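Local structure of exopolygalacturonase (Yersinia enterocolitica, 2UVF) at residues V56-E61 with T481-A486; R188-A193 with T208-A213; V564-I569 with T583-D588. The protein hydrolyses the polygalacturonate of pectin as an exo-acting family 28 glycoside hydrolase, probably releasing digalacturonic acid from chain ends in the periplasm. All blocks are in the same frame, centred on the assembly; numbering follows the deposited sequence.

Contact 1 (V56-E61 with T481-A486); sequences VWKAPE and TFRNNA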
# COMPACT_ATOMS: atom_id res chain seq x y z
N VAL A 56 0.39 16.73 7.49
CA VAL A 56 -0.20 15.60 8.20
C VAL A 56 0.14 15.69 9.67
O VAL A 56 1.04 16.43 10.05
CB VAL A 56 0.24 14.20 7.64
CG1 VAL A 56 -0.08 14.07 6.15
CG2 VAL A 56 1.69 13.93 7.92
N TRP A 57 -0.57 14.94 10.50
CA TRP A 57 -0.40 14.99 11.94
C TRP A 57 -0.96 13.72 12.50
O TRP A 57 -1.78 13.07 11.84
CB TRP A 57 -1.16 16.20 12.56
CG TRP A 57 -2.62 16.23 12.24
CD1 TRP A 57 -3.63 15.63 12.95
CD2 TRP A 57 -3.25 16.87 11.12
NE1 TRP A 57 -4.84 15.85 12.33
CE2 TRP A 57 -4.64 16.62 11.21
CE3 TRP A 57 -2.77 17.64 10.04
CZ2 TRP A 57 -5.55 17.11 10.26
CZ3 TRP A 57 -3.69 18.12 9.09
CH2 TRP A 57 -5.06 17.85 9.22
N LYS A 58 -0.54 13.38 13.71
CA LYS A 58 -1.14 12.30 14.49
C LYS A 58 -2.53 12.61 15.10
O LYS A 58 -2.76 13.67 15.70
CB LYS A 58 -0.19 11.84 15.59
CG LYS A 58 1.03 11.09 15.05
CD LYS A 58 1.96 10.56 16.16
CE LYS A 58 1.33 9.44 16.99
NZ LYS A 58 1.01 8.25 16.16
N ALA A 59 -3.44 11.67 14.90
CA ALA A 59 -4.68 11.60 15.67
C ALA A 59 -4.40 10.58 16.76
O ALA A 59 -3.64 9.64 16.52
CB ALA A 59 -5.83 11.14 14.78
N PRO A 60 -4.98 10.77 17.97
CA PRO A 60 -4.76 9.84 19.09
C PRO A 60 -5.51 8.51 18.98
O PRO A 60 -6.31 8.31 18.06
CB PRO A 60 -5.26 10.63 20.31
CG PRO A 60 -6.25 11.58 19.79
CD PRO A 60 -5.88 11.88 18.36
N GLU A 61 -5.26 7.62 19.93
CA GLU A 61 -5.91 6.31 19.97
C GLU A 61 -7.44 6.41 20.05
O GLU A 61 -8.16 5.63 19.43
CB GLU A 61 -5.39 5.54 21.17
CG GLU A 61 -5.78 4.08 21.23
CD GLU A 61 -5.06 3.37 22.36
OE1 GLU A 61 -5.18 3.82 23.52
OE2 GLU A 61 -4.38 2.36 22.09
N THR A 481 -0.01 -2.15 14.70
CA THR A 481 -1.26 -1.61 15.26
C THR A 481 -2.27 -1.39 14.16
O THR A 481 -1.98 -0.78 13.14
CB THR A 481 -1.05 -0.28 16.07
OG1 THR A 481 -0.24 -0.53 17.22
CG2 THR A 481 -2.38 0.30 16.56
N PHE A 482 -3.48 -1.89 14.39
CA PHE A 482 -4.56 -1.78 13.43
C PHE A 482 -5.77 -1.23 14.18
O PHE A 482 -6.45 -1.95 14.90
CB PHE A 482 -4.85 -3.16 12.83
CG PHE A 482 -5.88 -3.15 11.73
CD1 PHE A 482 -5.48 -3.10 10.40
CD2 PHE A 482 -7.24 -3.21 12.03
CE1 PHE A 482 -6.43 -3.12 9.39
CE2 PHE A 482 -8.17 -3.23 11.03
CZ PHE A 482 -7.76 -3.18 9.70
N ARG A 483 -6.03 0.06 14.01
CA ARG A 483 -6.98 0.77 14.87
C ARG A 483 -7.81 1.83 14.15
O ARG A 483 -7.43 2.30 13.10
CB ARG A 483 -6.24 1.41 16.07
CG ARG A 483 -5.35 2.57 15.73
CD ARG A 483 -4.91 3.28 16.98
NE ARG A 483 -4.16 4.50 16.71
CZ ARG A 483 -3.22 5.01 17.52
NH1 ARG A 483 -2.90 4.38 18.65
NH2 ARG A 483 -2.59 6.12 17.18
N ASN A 484 -8.93 2.21 14.75
CA ASN A 484 -9.72 3.31 14.22
C ASN A 484 -10.01 3.11 12.74
O ASN A 484 -9.85 4.02 11.93
CB ASN A 484 -9.02 4.63 14.46
CG ASN A 484 -8.88 4.95 15.92
OD1 ASN A 484 -9.61 4.42 16.76
ND2 ASN A 484 -7.94 5.83 16.24
N ASN A 485 -10.42 1.90 12.40
CA ASN A 485 -10.75 1.51 11.03
C ASN A 485 -12.15 0.99 11.00
O ASN A 485 -12.57 0.27 11.91
CB ASN A 485 -9.81 0.40 10.54
CG ASN A 485 -8.38 0.83 10.46
OD1 ASN A 485 -7.47 0.12 10.89
ND2 ASN A 485 -8.15 1.99 9.91
N ALA A 486 -12.87 1.31 9.92
CA ALA A 486 -14.21 0.79 9.72
C ALA A 486 -14.28 -0.08 8.48
O ALA A 486 -13.73 0.27 7.44
CB ALA A 486 -15.24 1.93 9.66
O HOH W 1 -3.15 1.94 19.78

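Contact 2 (R188-A193 with T208-A213); sequences RVEIPA and TLNLQA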
# COMPACT_ATOMS: atom_id res chain seq x y z
N ARG A 188 11.17 18.99 -13.76
CA ARG A 188 9.92 18.26 -13.80
C ARG A 188 9.68 17.85 -15.24
O ARG A 188 9.48 18.71 -16.11
CB ARG A 188 8.77 19.11 -13.26
CG ARG A 188 7.40 18.42 -13.29
CD ARG A 188 6.27 19.36 -12.91
NE ARG A 188 6.47 19.86 -11.55
CZ ARG A 188 6.08 21.04 -11.09
NH1 ARG A 188 5.45 21.92 -11.87
NH2 ARG A 188 6.34 21.36 -9.83
N VAL A 189 9.73 16.55 -15.51
CA VAL A 189 9.41 16.01 -16.83
C VAL A 189 7.89 15.90 -16.96
O VAL A 189 7.26 15.27 -16.11
CB VAL A 189 10.10 14.64 -17.07
CG1 VAL A 189 9.81 14.10 -18.47
CG2 VAL A 189 11.59 14.75 -16.85
N GLU A 190 7.31 16.52 -17.99
CA GLU A 190 5.87 16.50 -18.23
C GLU A 190 5.50 15.53 -19.35
O GLU A 190 6.09 15.59 -20.43
CB GLU A 190 5.32 17.89 -18.60
CG GLU A 190 5.89 19.08 -17.82
CD GLU A 190 5.14 19.42 -16.54
OE1 GLU A 190 4.45 18.53 -15.98
OE2 GLU A 190 5.25 20.58 -16.09
N ILE A 191 4.53 14.66 -19.08
CA ILE A 191 3.84 13.87 -20.12
C ILE A 191 2.41 14.42 -20.24
O ILE A 191 1.52 14.01 -19.47
CB ILE A 191 3.80 12.36 -19.75
CG1 ILE A 191 5.22 11.78 -19.59
CG2 ILE A 191 2.98 11.56 -20.78
CD1 ILE A 191 5.30 10.46 -18.89
N PRO A 192 2.17 15.37 -21.18
CA PRO A 192 0.85 15.94 -21.43
C PRO A 192 -0.24 14.94 -21.85
O PRO A 192 0.04 13.77 -22.06
CB PRO A 192 1.12 16.94 -22.58
CG PRO A 192 2.39 16.49 -23.21
CD PRO A 192 3.19 15.98 -22.06
N ALA A 193 -1.49 15.43 -21.97
CA ALA A 193 -2.59 14.62 -22.50
C ALA A 193 -2.18 13.85 -23.76
O ALA A 193 -1.42 14.35 -24.59
CB ALA A 193 -3.83 15.49 -22.78
N THR A 208 11.27 15.10 -10.87
CA THR A 208 9.85 14.83 -10.76
C THR A 208 9.40 14.43 -12.14
O THR A 208 9.75 15.09 -13.12
CB THR A 208 9.03 16.06 -10.31
OG1 THR A 208 9.37 16.40 -8.96
CG2 THR A 208 7.52 15.79 -10.41
N LEU A 209 8.66 13.33 -12.22
CA LEU A 209 7.96 12.96 -13.43
C LEU A 209 6.49 13.20 -13.16
O LEU A 209 5.91 12.61 -12.25
CB LEU A 209 8.23 11.50 -13.81
CG LEU A 209 7.46 10.85 -14.96
CD1 LEU A 209 7.81 11.46 -16.32
CD2 LEU A 209 7.72 9.36 -14.96
N ASN A 210 5.91 14.10 -13.95
CA ASN A 210 4.54 14.52 -13.79
C ASN A 210 3.71 14.07 -14.98
O ASN A 210 3.93 14.50 -16.12
CB ASN A 210 4.49 16.05 -13.66
CG ASN A 210 3.10 16.55 -13.32
OD1 ASN A 210 2.59 16.29 -12.22
ND2 ASN A 210 2.48 17.29 -14.25
N LEU A 211 2.74 13.20 -14.70
CA LEU A 211 1.74 12.80 -15.66
C LEU A 211 0.51 13.72 -15.50
O LEU A 211 -0.15 13.70 -14.47
CB LEU A 211 1.38 11.32 -15.46
CG LEU A 211 2.55 10.33 -15.51
CD1 LEU A 211 2.80 9.69 -14.14
CD2 LEU A 211 2.26 9.27 -16.55
N GLN A 212 0.24 14.53 -16.52
CA GLN A 212 -0.78 15.58 -16.45
C GLN A 212 -2.17 15.02 -16.73
O GLN A 212 -2.31 13.90 -17.22
CB GLN A 212 -0.49 16.67 -17.48
CG GLN A 212 0.74 17.53 -17.21
CD GLN A 212 0.95 18.59 -18.29
OE1 GLN A 212 0.92 18.29 -19.48
NE2 GLN A 212 1.15 19.83 -17.88
N ALA A 213 -3.18 15.82 -16.45
CA ALA A 213 -4.57 15.45 -16.75
C ALA A 213 -4.72 14.99 -18.21
O ALA A 213 -4.40 15.73 -19.16
CB ALA A 213 -5.50 16.59 -16.45
O HOH W 2 -1.41 18.28 -21.16

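Contact 3 (V564-I569 with T583-D588); sequences VTPTAI and TELRGD. With SO4 (sulfate ion), chain F.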
# COMPACT_ATOMS: atom_id res chain seq x y z
N VAL A 564 -20.70 -11.98 11.15
CA VAL A 564 -19.45 -12.67 10.84
C VAL A 564 -19.51 -14.11 11.42
O VAL A 564 -20.33 -14.41 12.32
CB VAL A 564 -18.20 -11.90 11.39
CG1 VAL A 564 -18.18 -10.44 10.93
CG2 VAL A 564 -18.08 -11.99 12.93
N THR A 565 -18.65 -14.97 10.91
CA THR A 565 -18.50 -16.33 11.43
C THR A 565 -17.73 -16.29 12.76
O THR A 565 -17.03 -15.28 13.07
CB THR A 565 -17.73 -17.23 10.46
OG1 THR A 565 -16.40 -16.74 10.33
CG2 THR A 565 -18.38 -17.26 9.13
N PRO A 566 -17.86 -17.37 13.57
CA PRO A 566 -17.07 -17.50 14.80
C PRO A 566 -15.55 -17.50 14.57
O PRO A 566 -15.09 -17.79 13.46
CB PRO A 566 -17.54 -18.86 15.35
CG PRO A 566 -18.92 -19.04 14.80
CD PRO A 566 -18.82 -18.48 13.41
N THR A 567 -14.78 -17.19 15.62
CA THR A 567 -13.33 -17.15 15.59
C THR A 567 -12.71 -18.55 15.61
O THR A 567 -13.37 -19.51 16.01
CB THR A 567 -12.76 -16.39 16.82
OG1 THR A 567 -13.09 -17.11 18.02
CG2 THR A 567 -13.29 -14.94 16.90
N ALA A 568 -11.44 -18.65 15.21
CA ALA A 568 -10.61 -19.85 15.36
C ALA A 568 -9.22 -19.40 15.72
O ALA A 568 -8.48 -18.85 14.90
CB ALA A 568 -10.60 -20.72 14.08
N ILE A 569 -8.86 -19.61 16.98
CA ILE A 569 -7.64 -19.07 17.53
C ILE A 569 -6.83 -20.22 18.14
O ILE A 569 -7.21 -20.78 19.17
CB ILE A 569 -7.96 -17.92 18.55
CG1 ILE A 569 -8.68 -16.76 17.81
CG2 ILE A 569 -6.70 -17.46 19.31
CD1 ILE A 569 -9.51 -15.85 18.68
N THR A 583 -22.57 -9.40 17.28
CA THR A 583 -24.02 -9.42 17.06
C THR A 583 -24.26 -10.14 15.74
O THR A 583 -23.36 -10.18 14.93
CB THR A 583 -24.61 -7.98 17.03
OG1 THR A 583 -23.78 -7.14 16.20
CG2 THR A 583 -24.66 -7.39 18.46
N GLU A 584 -25.44 -10.71 15.54
CA GLU A 584 -25.75 -11.52 14.34
C GLU A 584 -24.65 -12.51 13.91
O GLU A 584 -24.40 -12.71 12.72
CB GLU A 584 -26.16 -10.65 13.14
CG GLU A 584 -27.25 -9.64 13.42
CD GLU A 584 -28.62 -10.26 13.57
OE1 GLU A 584 -28.78 -11.45 13.24
OE2 GLU A 584 -29.54 -9.55 13.97
N LEU A 585 -24.00 -13.14 14.88
CA LEU A 585 -22.96 -14.13 14.62
C LEU A 585 -23.49 -15.24 13.72
O LEU A 585 -24.62 -15.69 13.89
CB LEU A 585 -22.47 -14.71 15.96
CG LEU A 585 -21.48 -15.86 15.97
CD1 LEU A 585 -20.07 -15.38 15.66
CD2 LEU A 585 -21.54 -16.50 17.32
N ARG A 586 -22.69 -15.67 12.74
CA ARG A 586 -23.06 -16.79 11.86
C ARG A 586 -22.54 -18.11 12.43
O ARG A 586 -21.65 -18.74 11.87
CB ARG A 586 -22.53 -16.58 10.44
CG ARG A 586 -23.39 -15.71 9.58
CD ARG A 586 -23.36 -16.15 8.10
NE ARG A 586 -22.00 -16.26 7.58
CZ ARG A 586 -21.15 -15.25 7.43
NH1 ARG A 586 -21.50 -14.00 7.76
NH2 ARG A 586 -19.94 -15.48 6.95
N GLY A 587 -23.12 -18.50 13.55
CA GLY A 587 -22.63 -19.61 14.38
C GLY A 587 -23.24 -19.46 15.76
O GLY A 587 -23.90 -18.43 16.03
N ASP A 588 -23.03 -20.45 16.63
CA ASP A 588 -23.65 -20.45 17.97
C ASP A 588 -22.85 -19.73 19.05
O ASP A 588 -23.44 -19.08 19.93
CB ASP A 588 -23.99 -21.88 18.41
CG ASP A 588 -24.84 -22.63 17.37
OD1 ASP A 588 -26.06 -22.36 17.30
OD2 ASP A 588 -24.27 -23.45 16.62
S SO4 F . -19.94 -22.80 15.99
O1 SO4 F . -19.92 -21.89 17.13
O2 SO4 F . -20.99 -22.44 15.04
O3 SO4 F . -18.65 -22.75 15.29
O4 SO4 F . -20.16 -24.16 16.48

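Contact 1 (V56-E61 with T481-A486)
N484 ND2 donates to the backbone O of E61 at 3.2 Å, the oxygen lying close to the plane of the amide while the donor stands well above the plane of the carbonyl. CG anti to the carbonyl carbon (chi1 -64°) brings the N484 amide to the E61 carbonyl; ND2 makes the bond, and OD1 accepts from N526 ND2. The backbone at P60-E61 lies over one face of the R483 guanidinium, with E61 CB 3.7 Å from R483 NH1, and the two side chains cross at about a right angle. Between E61 and R483 the charges meet through water: OE2 of E61 stands 4.3 Å from R483 NH1, beyond a salt bridge, and a water donates to OE2 and accepts from NH1 in the guanidinium plane. K58 NZ comes within 4.3 Å of R483 NH2, a like-charge approach that E454, paired with R483 within the beta-helix, probably tempers. The fibronectin type III domain is thus joined to the catalytic domain here by the N484-E61 hydrogen bond, the bridging water and, just outside the segments, the E61-K525 salt bridge, a largely polar interface.

Contact 2 (R188-A193 with T208-A213)
Strands 188-191 and 208-211 run parallel, 4.6 Å apart at closest approach and inclined by 21°, with V189 level with L209, E190 with N210 and I191 with L211. The backbone bonds V189 N to T208 O, N210 N to V189 O and I191 N to N210 O join them. On the face carrying V189, I191, L209 and L211 the contact is apolar. The CD1 methyl of L209 touches I191 CD1 (3.7 Å) and V189 CG1 (3.9 Å), while I191 and L211 lie side by side and meet through I191 CD1 and L211 CD2. The face with R188, E190, T208 and N210 is polar. E190 bends sharply at chi2 (-89°), which brings its carboxylate across to N210, where ND2 donates to OE1 at 2.9 Å. ND2 approaches nearly in line with the E190 C-O bond, and OE1 lies 23° out of the N210 amide plane. N210 OD1 is held by T264 on the next turn, so both ends of this amide are engaged. Beside it the aliphatic part of R188 runs along T208 and N210, with CG 3.8 Å from N210 CB, and the guanidinium forms salt bridges with E50 and D49 of the fibronectin type III domain. Past the strands, Q212 OE1 lies 3.4 Å from P192 CB and takes a hydrogen bond from a water that also accepts from A193 N. In-register parallel pairing of successive turns, with aliphatic side chains stacked on one face, is the hallmark of the right-handed parallel beta-helix, the family 28 fold.

Contact 3 (V564-I569 with T583-D588)
Two loops near the C-terminal end of the parallel beta-helix meet where V564-P566, leading into strand 568-573, runs beside L585-G587, which follows strand 576-583. One backbone hydrogen bond joins them: R586 N donates to V564 O at 2.7 Å in an almost straight bond (178°). With CG anti to the backbone N (chi1 175°), L585 turns the end of its side chain back to the first loop, where CD1 packs 3.5 Å from V564 O and 3.9 Å from P566 CG. The proline ring is also flanked by the backbone of the second loop, with P566 CD 3.2 Å from R586 O and P566 CG near G587 CA. R586 folds over the first loop through bends at chi2 and chi3, which lays one face of its guanidinium over V564 C and T565 N. Its NH2 comes 3.2 Å from T565 CG2. The guanidinium is fixed by S532 O, which accepts from NH1, with a weak bond from NH2 to G534 O; T565 OG1 bonds to N536 O. A sulfate ion, probably from the crystallisation liquor, sits beside this surface and accepts a bond from D588 N to O2 at 3.3 Å, with T589 N as another donor. Strand 568-573 pairs in parallel with 539-542 on one turn and 593-594 on the next, while V564 and T567 touch F582 of strand 576-583, so the two loops meet at the surface beside the last turns of the beta-helix.

The three contacts sample different levels of one beta-helix. Contact 2 pairs two early turns and contact 3 joins loops of the last ones; their centres are about 50 Å apart, on opposite sides of the chain's centre. Contact 1 instead brings the fibronectin type III domain onto a later turn, about 33 Å from contact 2 and about 26 Å from contact 3 between centres, and none of the three touches another. Along the chain, contact 2 is nested inside the loop closed by contact 1, whereas contact 3 follows both. None supplies a residue to the digalacturonate pocket, whose residues, including D381, D402 and H443, come from turns between contacts 2 and 3 in sequence.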